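Long-range contacts in carbohydrate binding module (Ruminococcus flavefaciens, PDB 4V1K), which probably binds plant cell-wall polysaccharides as a module of the cellulosomal glycoside hydrolase family 9 enzyme Cel9A: residues A[39-44]-A[127-132]; A[52-57]-A[115-120]; A[58-63]-A[73-78]; A[46-51]-A[81-86]. One frame throughout, in Å; residues are numbered along the deposited sequence. Where two conformers were deposited one is given.

Contact 1: residues A[39-44]-A[127-132]; sequences EKITEV and VVLKLE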
# COMPACT_ATOMS: atom_id res chain seq x y z
N GLU A 39 -13.86 -9.38 7.17
CA GLU A 39 -12.49 -9.34 7.69
C GLU A 39 -12.00 -7.89 7.94
O GLU A 39 -12.36 -7.00 7.21
CB GLU A 39 -11.58 -10.16 6.75
CG GLU A 39 -12.02 -11.63 6.76
CD GLU A 39 -11.35 -12.51 5.77
OE1 GLU A 39 -11.25 -12.16 4.57
OE2 GLU A 39 -10.98 -13.62 6.19
N LYS A 40 -11.22 -7.69 9.02
CA LYS A 40 -10.66 -6.37 9.42
C LYS A 40 -9.15 -6.33 9.15
O LYS A 40 -8.43 -7.18 9.69
CB LYS A 40 -10.90 -6.18 10.93
CG LYS A 40 -10.69 -4.78 11.49
CD LYS A 40 -11.99 -3.97 11.55
CE LYS A 40 -12.27 -3.39 12.94
NZ LYS A 40 -11.50 -2.17 13.30
N ILE A 41 -8.69 -5.38 8.35
CA ILE A 41 -7.28 -5.25 7.98
C ILE A 41 -6.57 -4.47 9.10
O ILE A 41 -6.95 -3.33 9.43
CB ILE A 41 -7.11 -4.55 6.62
CG1 ILE A 41 -7.78 -5.38 5.50
CG2 ILE A 41 -5.63 -4.31 6.31
CD1 ILE A 41 -8.01 -4.58 4.24
N THR A 42 -5.50 -5.06 9.65
CA THR A 42 -4.70 -4.44 10.70
C THR A 42 -3.38 -3.88 10.21
O THR A 42 -2.82 -2.95 10.81
CB THR A 42 -4.41 -5.45 11.83
OG1 THR A 42 -3.90 -6.67 11.29
CG2 THR A 42 -5.68 -5.74 12.60
N GLU A 43 -2.85 -4.45 9.13
CA GLU A 43 -1.56 -4.00 8.61
C GLU A 43 -1.52 -4.24 7.10
O GLU A 43 -2.07 -5.25 6.61
CB GLU A 43 -0.45 -4.76 9.36
CG GLU A 43 0.97 -4.31 9.20
CD GLU A 43 1.90 -5.07 10.17
OE1 GLU A 43 1.66 -5.11 11.40
OE2 GLU A 43 2.87 -5.65 9.71
N VAL A 44 -0.82 -3.36 6.39
CA VAL A 44 -0.48 -3.54 4.98
C VAL A 44 1.04 -3.52 4.83
O VAL A 44 1.69 -2.64 5.38
CB VAL A 44 -1.08 -2.44 4.10
CG1 VAL A 44 -0.80 -2.70 2.63
CG2 VAL A 44 -2.58 -2.36 4.31
N VAL A 127 2.25 -7.44 -2.19
CA VAL A 127 1.48 -6.63 -1.26
C VAL A 127 0.73 -7.63 -0.36
O VAL A 127 0.12 -8.58 -0.86
CB VAL A 127 0.50 -5.66 -1.95
CG1 VAL A 127 -0.22 -4.82 -0.90
CG2 VAL A 127 1.23 -4.78 -2.97
N VAL A 128 0.83 -7.42 0.95
CA VAL A 128 0.28 -8.32 1.97
C VAL A 128 -0.70 -7.59 2.87
O VAL A 128 -0.39 -6.51 3.36
CB VAL A 128 1.41 -8.94 2.83
CG1 VAL A 128 0.85 -9.96 3.81
CG2 VAL A 128 2.43 -9.64 1.95
N LEU A 129 -1.89 -8.17 3.04
CA LEU A 129 -2.86 -7.71 4.02
C LEU A 129 -2.83 -8.65 5.21
O LEU A 129 -2.96 -9.88 5.05
CB LEU A 129 -4.26 -7.66 3.41
CG LEU A 129 -4.47 -6.91 2.10
CD1 LEU A 129 -5.95 -7.00 1.67
CD2 LEU A 129 -4.04 -5.45 2.23
N LYS A 130 -2.60 -8.11 6.40
CA LYS A 130 -2.72 -8.87 7.66
C LYS A 130 -4.06 -8.52 8.31
O LYS A 130 -4.47 -7.36 8.33
CB LYS A 130 -1.57 -8.52 8.60
CG LYS A 130 -0.17 -8.81 8.04
CD LYS A 130 0.91 -8.60 9.10
CE LYS A 130 2.29 -9.02 8.60
NZ LYS A 130 3.32 -9.08 9.69
N LEU A 131 -4.75 -9.52 8.86
CA LEU A 131 -6.08 -9.35 9.41
C LEU A 131 -6.14 -9.54 10.91
O LEU A 131 -5.30 -10.23 11.48
CB LEU A 131 -7.00 -10.40 8.78
CG LEU A 131 -6.95 -10.54 7.28
CD1 LEU A 131 -7.86 -11.65 6.80
CD2 LEU A 131 -7.31 -9.23 6.61
N GLU A 132 -7.23 -9.03 11.48
CA GLU A 132 -7.54 -9.05 12.90
C GLU A 132 -8.46 -10.24 13.09
O GLU A 132 -8.02 -11.34 13.40
CB GLU A 132 -8.35 -7.79 13.21
CG GLU A 132 -8.25 -7.23 14.61
CD GLU A 132 -9.44 -6.35 14.95
OE1 GLU A 132 -9.53 -5.21 14.42
OE2 GLU A 132 -10.28 -6.81 15.74
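The carbonyl oxygen of Lys130 receives the backbone N of Thr42 at 2.8 Å and, more weakly, the N of Glu43 at 3.4 Å. Two residues of strand 41-44 thus face one of strand 127-131, a classic beta bulge within an antiparallel pair. Beyond it Lys130 N returns a nearly straight bond to Glu43 O (2.9 Å, 172° at the hydrogen), and the two side chains run alongside each other, with Glu43 OE2 and Lys130 NZ joined in a 3.5 Å salt bridge; Glu43 CG stands anti to the backbone N (chi1 -169°), on the same face as the lysine. Val44 and Leu129 form the next pair, CG2 against CD2 at 4.0 Å, on the buried face toward Trp92 and Phe33. Before the bulge, Glu132 N bonds to Lys40 O at 2.8 Å. Glu39 lays its carboxylate end against Leu131 CD1, with CD 3.7 Å from that methyl, while its OE1 is held by Tyr6 OH and Ser36 N. With an alanine here, Tyr6 OH and Ser36 N would probably lose their acceptor, and Leu131 CD1 one of its neighbours. Strand 5-15, which carries Tyr6, flanks strand 121-131 on its other edge.

Contact 2: residues A[52-57]-A[115-120]; sequences KNIGKY and WWIDCD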
# COMPACT_ATOMS: atom_id res chain seq x y z
N LYS A 52 20.04 -2.19 -6.83
CA LYS A 52 21.04 -1.51 -6.03
C LYS A 52 20.41 -1.21 -4.68
O LYS A 52 19.21 -1.46 -4.49
CB LYS A 52 21.48 -0.22 -6.73
CG LYS A 52 20.34 0.74 -7.00
CD LYS A 52 20.78 1.93 -7.85
CE LYS A 52 21.49 2.97 -7.00
NZ LYS A 52 21.60 4.28 -7.70
N ASN A 53 21.19 -0.71 -3.75
CA ASN A 53 20.65 -0.40 -2.41
C ASN A 53 19.54 0.65 -2.52
O ASN A 53 19.68 1.66 -3.21
CB ASN A 53 21.76 0.06 -1.45
CG ASN A 53 22.74 -1.07 -1.12
OD1 ASN A 53 22.43 -2.26 -1.30
ND2 ASN A 53 23.92 -0.71 -0.64
N ILE A 54 18.44 0.41 -1.82
CA ILE A 54 17.25 1.22 -2.00
C ILE A 54 17.32 2.57 -1.31
O ILE A 54 16.93 3.57 -1.91
CB ILE A 54 16.00 0.42 -1.54
CG1 ILE A 54 15.74 -0.68 -2.58
CG2 ILE A 54 14.78 1.33 -1.38
CD1 ILE A 54 14.81 -1.75 -2.12
N GLY A 55 17.79 2.61 -0.08
CA GLY A 55 17.80 3.84 0.70
C GLY A 55 16.44 4.22 1.24
O GLY A 55 15.65 3.35 1.60
N LYS A 56 16.19 5.53 1.34
CA LYS A 56 14.97 6.03 1.96
C LYS A 56 13.78 6.11 1.01
O LYS A 56 13.87 6.59 -0.13
CB LYS A 56 15.18 7.39 2.61
CG LYS A 56 15.58 7.25 4.07
CD LYS A 56 15.61 8.59 4.79
CE LYS A 56 16.86 9.37 4.51
NZ LYS A 56 18.09 8.74 5.08
N TYR A 57 12.67 5.65 1.54
CA TYR A 57 11.31 5.85 1.02
C TYR A 57 10.59 6.84 1.92
O TYR A 57 10.69 6.74 3.14
CB TYR A 57 10.54 4.51 1.03
CG TYR A 57 9.02 4.61 1.04
CD1 TYR A 57 8.29 4.69 -0.16
CD2 TYR A 57 8.30 4.62 2.23
CE1 TYR A 57 6.91 4.79 -0.15
CE2 TYR A 57 6.92 4.74 2.26
CZ TYR A 57 6.22 4.80 1.08
OH TYR A 57 4.84 4.89 1.15
N TRP A 115 6.13 9.41 -2.27
CA TRP A 115 6.48 10.84 -2.37
C TRP A 115 7.96 11.04 -2.75
O TRP A 115 8.31 12.04 -3.41
CB TRP A 115 6.17 11.56 -1.06
CG TRP A 115 4.76 11.47 -0.49
CD1 TRP A 115 4.42 11.77 0.82
CD2 TRP A 115 3.53 11.10 -1.14
NE1 TRP A 115 3.08 11.59 1.01
CE2 TRP A 115 2.51 11.18 -0.16
CE3 TRP A 115 3.19 10.67 -2.44
CZ2 TRP A 115 1.15 10.90 -0.45
CZ3 TRP A 115 1.84 10.39 -2.72
CH2 TRP A 115 0.85 10.49 -1.71
N TRP A 116 8.81 10.09 -2.36
CA TRP A 116 10.24 10.09 -2.69
C TRP A 116 10.78 8.70 -2.49
O TRP A 116 10.34 8.01 -1.59
CB TRP A 116 11.01 11.02 -1.78
CG TRP A 116 12.48 11.12 -2.09
CD1 TRP A 116 13.51 10.49 -1.43
CD2 TRP A 116 13.08 11.90 -3.13
NE1 TRP A 116 14.71 10.84 -2.00
CE2 TRP A 116 14.47 11.70 -3.06
CE3 TRP A 116 12.57 12.72 -4.13
CZ2 TRP A 116 15.35 12.33 -3.93
CZ3 TRP A 116 13.46 13.34 -5.01
CH2 TRP A 116 14.83 13.14 -4.89
N ILE A 117 11.71 8.29 -3.33
CA ILE A 117 12.51 7.10 -3.03
C ILE A 117 13.90 7.35 -3.60
O ILE A 117 14.03 7.87 -4.72
CB ILE A 117 11.82 5.79 -3.54
CG1 ILE A 117 12.57 4.54 -3.06
CG2 ILE A 117 11.65 5.82 -5.05
CD1 ILE A 117 11.77 3.26 -3.14
N ASP A 118 14.95 7.01 -2.84
CA ASP A 118 16.33 7.33 -3.23
C ASP A 118 16.71 6.54 -4.50
O ASP A 118 17.17 7.11 -5.46
CB ASP A 118 17.29 6.99 -2.10
CG ASP A 118 17.37 8.06 -1.00
OD1 ASP A 118 17.12 9.27 -1.25
OD2 ASP A 118 17.72 7.68 0.16
N CYS A 119 16.47 5.25 -4.52
CA CYS A 119 16.71 4.43 -5.72
C CYS A 119 15.52 4.62 -6.67
O CYS A 119 14.38 4.28 -6.33
CB CYS A 119 16.86 2.97 -5.32
SG CYS A 119 17.08 1.85 -6.70
N ASP A 120 15.75 5.09 -7.87
CA ASP A 120 14.61 5.56 -8.70
C ASP A 120 13.72 4.43 -9.25
O ASP A 120 12.49 4.59 -9.40
CB ASP A 120 15.14 6.41 -9.85
CG ASP A 120 14.09 7.29 -10.46
OD1 ASP A 120 13.48 8.07 -9.69
OD2 ASP A 120 13.90 7.27 -11.71
O HOH W 1 18.75 5.69 -8.68
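The carboxylate of Asp118 is gripped by two N-H groups, one on each oxygen: Lys56 N reaches OD2 at 2.9 Å, and Trp116 NE1 reaches OD1 at 3.0 Å. Both donors come from well above the carboxylate plane, 46° and 40° out of it, yet OD1 lies close to the plane of the indole, at its edge. The aspartate thereby ties strand 55-57 to the Trp116 ring, which also touches a bound 2-hydroxybutane-1,4-diol. This is the end of an antiparallel pairing between strand 55-64 and the short strand 116-117, with Tyr57 and Ile117 as a non-hydrogen-bonded pair. Just before it lies a classic beta bulge, where Trp115 and Trp116 both face Val58. Asp118 N closes the exchange by donating to Lys56 O at 2.9 Å. Gly55 has a positive phi, and any CB there would collide with Asp118 OD2. Further out Cys119 N donates to Ile54 O at 3.1 Å, in the carbonyl plane. Tyr57, on the same face as Ile117, sends its OH to Gly113 O. On the inner side Ile48 of the facing sheet packs on both Ile54 and Ile117, whose side chains pass each other at a slant. Ile117 holds CG1 anti to its backbone N (chi1 -173°), and its CD1 methyl ends 4.0 Å from Ile54 CG2.

Contact 3: residues A[58-63]-A[73-78]; sequences VGQFGT and WAMGDE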
# COMPACT_ATOMS: atom_id res chain seq x y z
N VAL A 58 9.81 7.74 1.32
CA VAL A 58 8.88 8.60 2.04
C VAL A 58 7.56 8.51 1.30
O VAL A 58 7.51 8.68 0.08
CB VAL A 58 9.33 10.06 2.09
CG1 VAL A 58 8.34 10.91 2.88
CG2 VAL A 58 10.73 10.19 2.66
N GLY A 59 6.48 8.26 2.03
CA GLY A 59 5.16 8.17 1.38
C GLY A 59 4.05 7.95 2.38
O GLY A 59 4.22 8.12 3.56
N GLN A 60 2.87 7.61 1.86
CA GLN A 60 1.66 7.44 2.65
C GLN A 60 0.77 6.46 1.93
O GLN A 60 0.84 6.35 0.70
CB GLN A 60 0.85 8.76 2.72
CG GLN A 60 1.23 9.70 3.78
CD GLN A 60 0.47 10.98 3.74
OE1 GLN A 60 0.84 11.86 2.99
NE2 GLN A 60 -0.54 11.13 4.58
N PHE A 61 -0.08 5.78 2.71
CA PHE A 61 -1.11 4.90 2.15
C PHE A 61 -2.48 5.59 2.19
O PHE A 61 -2.79 6.37 3.09
CB PHE A 61 -1.21 3.57 2.91
CG PHE A 61 -0.02 2.66 2.71
CD1 PHE A 61 1.22 2.97 3.25
CD2 PHE A 61 -0.15 1.49 2.00
CE1 PHE A 61 2.30 2.12 3.09
CE2 PHE A 61 0.92 0.63 1.84
CZ PHE A 61 2.17 0.94 2.38
N GLY A 62 -3.31 5.25 1.19
CA GLY A 62 -4.71 5.62 1.20
C GLY A 62 -5.60 4.43 0.88
O GLY A 62 -5.14 3.44 0.31
N THR A 63 -6.88 4.55 1.21
CA THR A 63 -7.84 3.48 0.94
C THR A 63 -9.24 4.02 0.66
O THR A 63 -9.69 5.02 1.25
CB THR A 63 -7.89 2.47 2.12
OG1 THR A 63 -8.82 1.41 1.85
CG2 THR A 63 -8.28 3.17 3.43
N TRP A 73 -12.87 8.06 1.29
CA TRP A 73 -11.41 8.01 1.20
C TRP A 73 -10.79 8.33 2.54
O TRP A 73 -11.27 9.24 3.25
CB TRP A 73 -10.94 9.06 0.19
CG TRP A 73 -9.47 9.34 0.02
CD1 TRP A 73 -8.84 10.50 0.33
CD2 TRP A 73 -8.49 8.50 -0.57
NE1 TRP A 73 -7.53 10.45 -0.02
CE2 TRP A 73 -7.28 9.23 -0.60
CE3 TRP A 73 -8.50 7.20 -1.09
CZ2 TRP A 73 -6.09 8.69 -1.14
CZ3 TRP A 73 -7.35 6.67 -1.63
CH2 TRP A 73 -6.15 7.41 -1.63
N ALA A 74 -9.72 7.61 2.89
CA ALA A 74 -8.93 7.91 4.10
C ALA A 74 -7.46 7.64 3.82
O ALA A 74 -7.13 6.75 3.02
CB ALA A 74 -9.40 7.06 5.29
N MSE A 75 -6.58 8.38 4.49
CA MSE A 75 -5.13 8.20 4.41
C MSE A 75 -4.52 8.02 5.79
O MSE A 75 -4.98 8.62 6.80
CB MSE A 75 -4.44 9.39 3.72
CG MSE A 75 -4.87 9.42 2.26
SE MSE A 75 -3.97 10.91 1.31
CE MSE A 75 -2.21 10.65 1.59
N GLY A 76 -3.46 7.20 5.82
CA GLY A 76 -2.65 7.07 7.00
C GLY A 76 -1.60 8.18 7.13
O GLY A 76 -1.46 9.06 6.24
N ASP A 77 -0.84 8.11 8.23
CA ASP A 77 0.23 9.09 8.49
C ASP A 77 1.40 8.90 7.49
O ASP A 77 1.58 7.81 6.91
CB ASP A 77 0.78 8.90 9.90
CG ASP A 77 -0.18 9.33 10.99
OD1 ASP A 77 -1.12 10.12 10.74
OD2 ASP A 77 0.05 8.88 12.14
N GLU A 78 2.20 9.94 7.31
CA GLU A 78 3.43 9.82 6.53
C GLU A 78 4.39 8.81 7.16
O GLU A 78 4.58 8.76 8.41
CB GLU A 78 4.13 11.17 6.38
CG GLU A 78 5.20 11.17 5.27
CD GLU A 78 5.84 12.54 5.05
OE1 GLU A 78 6.70 12.95 5.87
OE2 GLU A 78 5.50 13.19 4.03
O HOH W 2 0.19 5.80 5.63
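Val58 presents its CG1 methyl to the carboxylate end of Glu78, 3.7 Å from CD, the two side chains meeting at a slant. At Gly59 the carbonyl oxygen receives a CA-H...O contact from Glu78. Gln60 then reaches across to the partner strand: its NE2 donates to Gly76 O at 2.8 Å, almost straight (175°) and only 3° out of the amide plane. Its OE1 accepts from Trp115 NE1, so both ends of the amide are bonded and its rotation is fixed. The selenomethionine Met75 crosses it at about a right angle, and CE rests 3.5 Å from Gln60 CD; the bend at chi3 (55°) turns the methyl back toward the amide. A leucine in place of Gln60 would probably leave Gly76 O and Trp115 NE1 without their partner and the indole less firmly fixed. Phe61 bonds through O to Gly76 N, while a water accepts from its N and donates to Asp77 O, bridging the two strands where they part. Gly62 pairs with Met75, its CA 3.6 Å from Trp73 CH2, where a CB would clash with the indole. Thr63 and Ala74 exchange two backbone bonds, Thr63 N to Ala74 O at 2.9 Å and Ala74 N to Thr63 O at 3.1 Å. These strands form the beta hairpin of 55-64 and 73-83. Phe61 points its ring inward to Trp92 and Phe112, packing on Val44 and Val46 of strand 41-49, while Ile98 of helix 96-99 touches Thr63 and Ala74.

Contact 4: residues A[46-51]-A[81-86]; sequences VNISAN and QSISGN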
# COMPACT_ATOMS: atom_id res chain seq x y z
N VAL A 46 4.20 -3.74 1.90
CA VAL A 46 4.61 -3.68 0.49
C VAL A 46 6.09 -4.11 0.44
O VAL A 46 6.97 -3.45 1.01
CB VAL A 46 4.39 -2.29 -0.10
CG1 VAL A 46 4.86 -2.27 -1.56
CG2 VAL A 46 2.90 -1.90 0.01
N ASN A 47 6.34 -5.22 -0.25
CA ASN A 47 7.69 -5.78 -0.40
C ASN A 47 8.28 -5.34 -1.72
O ASN A 47 7.69 -5.60 -2.79
CB ASN A 47 7.65 -7.30 -0.27
CG ASN A 47 7.16 -7.73 1.09
OD1 ASN A 47 7.82 -7.47 2.09
ND2 ASN A 47 6.00 -8.34 1.14
N ILE A 48 9.42 -4.66 -1.64
CA ILE A 48 10.04 -4.10 -2.84
C ILE A 48 11.48 -4.55 -3.00
O ILE A 48 12.13 -4.92 -2.02
CB ILE A 48 9.97 -2.55 -2.88
CG1 ILE A 48 10.79 -1.90 -1.76
CG2 ILE A 48 8.54 -2.05 -2.83
CD1 ILE A 48 10.95 -0.39 -1.90
N SER A 49 11.96 -4.50 -4.24
CA SER A 49 13.33 -4.85 -4.56
C SER A 49 13.88 -4.00 -5.69
O SER A 49 13.11 -3.37 -6.45
CB SER A 49 13.44 -6.35 -4.85
OG SER A 49 12.81 -6.71 -6.06
N ALA A 50 15.19 -3.97 -5.81
CA ALA A 50 15.86 -3.13 -6.79
C ALA A 50 17.19 -3.78 -7.16
O ALA A 50 17.58 -4.82 -6.59
CB ALA A 50 16.07 -1.74 -6.21
N ASN A 51 17.88 -3.18 -8.12
CA ASN A 51 19.17 -3.67 -8.56
C ASN A 51 20.35 -3.03 -7.82
O ASN A 51 21.51 -3.28 -8.13
CB ASN A 51 19.29 -3.46 -10.07
CG ASN A 51 18.42 -4.43 -10.85
OD1 ASN A 51 18.17 -5.54 -10.39
ND2 ASN A 51 17.94 -4.01 -12.01
N GLN A 81 11.03 5.28 5.77
CA GLN A 81 11.67 3.97 5.98
C GLN A 81 12.97 3.95 5.19
O GLN A 81 12.99 4.32 4.03
CB GLN A 81 10.76 2.88 5.41
CG GLN A 81 11.36 1.51 5.26
CD GLN A 81 11.13 0.68 6.47
OE1 GLN A 81 10.10 0.80 7.11
NE2 GLN A 81 12.07 -0.18 6.80
N SER A 82 14.05 3.51 5.81
CA SER A 82 15.32 3.35 5.10
C SER A 82 15.57 1.85 4.93
O SER A 82 15.47 1.09 5.90
CB SER A 82 16.47 3.98 5.88
OG SER A 82 17.67 3.96 5.11
N ILE A 83 15.88 1.45 3.71
CA ILE A 83 16.16 0.07 3.35
C ILE A 83 17.63 -0.02 2.95
O ILE A 83 18.07 0.57 1.96
CB ILE A 83 15.24 -0.43 2.20
CG1 ILE A 83 13.78 -0.41 2.67
CG2 ILE A 83 15.65 -1.82 1.73
CD1 ILE A 83 12.75 -0.64 1.57
N SER A 84 18.42 -0.77 3.72
CA SER A 84 19.86 -0.71 3.54
C SER A 84 20.37 -1.54 2.35
O SER A 84 21.41 -1.19 1.75
CB SER A 84 20.62 -1.04 4.84
OG SER A 84 20.21 -2.26 5.35
N GLY A 85 19.66 -2.60 2.00
CA GLY A 85 20.08 -3.47 0.88
C GLY A 85 19.19 -3.36 -0.34
O GLY A 85 18.50 -2.33 -0.51
N ASN A 86 19.20 -4.40 -1.17
CA ASN A 86 18.49 -4.41 -2.47
C ASN A 86 17.00 -4.82 -2.35
O ASN A 86 16.29 -4.87 -3.33
CB ASN A 86 19.18 -5.40 -3.47
CG ASN A 86 20.55 -4.94 -3.98
OD1 ASN A 86 21.01 -5.42 -5.03
ND2 ASN A 86 21.23 -4.08 -3.25
O HOH W 3 23.25 -5.16 -6.42
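Ile48 and Ile83 meet methyl to methyl, CD1 to CD1 at 3.9 Å, their side chains passing at a slant in the buried half of the contact. Ile48 holds CG1 between its backbone N and carbonyl carbon (chi1 66°), which brings CD1 up against Ile83; Ile54 touches both residues and Phe122 packs on Ile48. The meeting bridges the two sheets of a beta sandwich, strand 41-49 belonging to one and strand 73-83 to the other. Toward the surface the two segments are linked through backbone and water instead. Ala50 N donates to Asn86 O at 2.9 Å, with an angle of 144° at the hydrogen, and the same oxygen takes a CA-H...O contact from Ser49 CA at 3.2 Å. Asn86 CB lies 3.6 Å from Ala50 O. At the exposed end a water donates both to Asn86 OD1, at 2.6 Å, and to Asn51 O, at 3.1 Å, linking the two. Ser49 OG hydrogen-bonds to Asp125 OD2. The chemistry therefore divides by depth: dispersion between two isoleucines joins the sheets inside, whereas one direct backbone hydrogen bond and a bridging water connect the segments at the surface.

Contacts 1 and 4 share strand 41-49 and lie about 21 Å apart between centres; contact 1 pairs it within its sheet, whereas contact 4 crosses to the opposite sheet. Contacts 2 and 3 follow one another along strand 55-64, and Val58 bonds to Trp115 and Trp116 where they adjoin. Contact 3 is nearest the chain's centre, with half its touching residues buried, while contacts 2 and 4 lie farther out. Their chemistry follows: bulge bonding and a surface salt bridge in contact 1, a carboxylate holding two N-H groups in contact 2, a hydrogen bond from a side-chain amide in contact 3, and isoleucine packing, one backbone hydrogen bond and a bridging water in contact 4. Phe61 reaches Val44 and Val46, tying contact 3 to contacts 1 and 4.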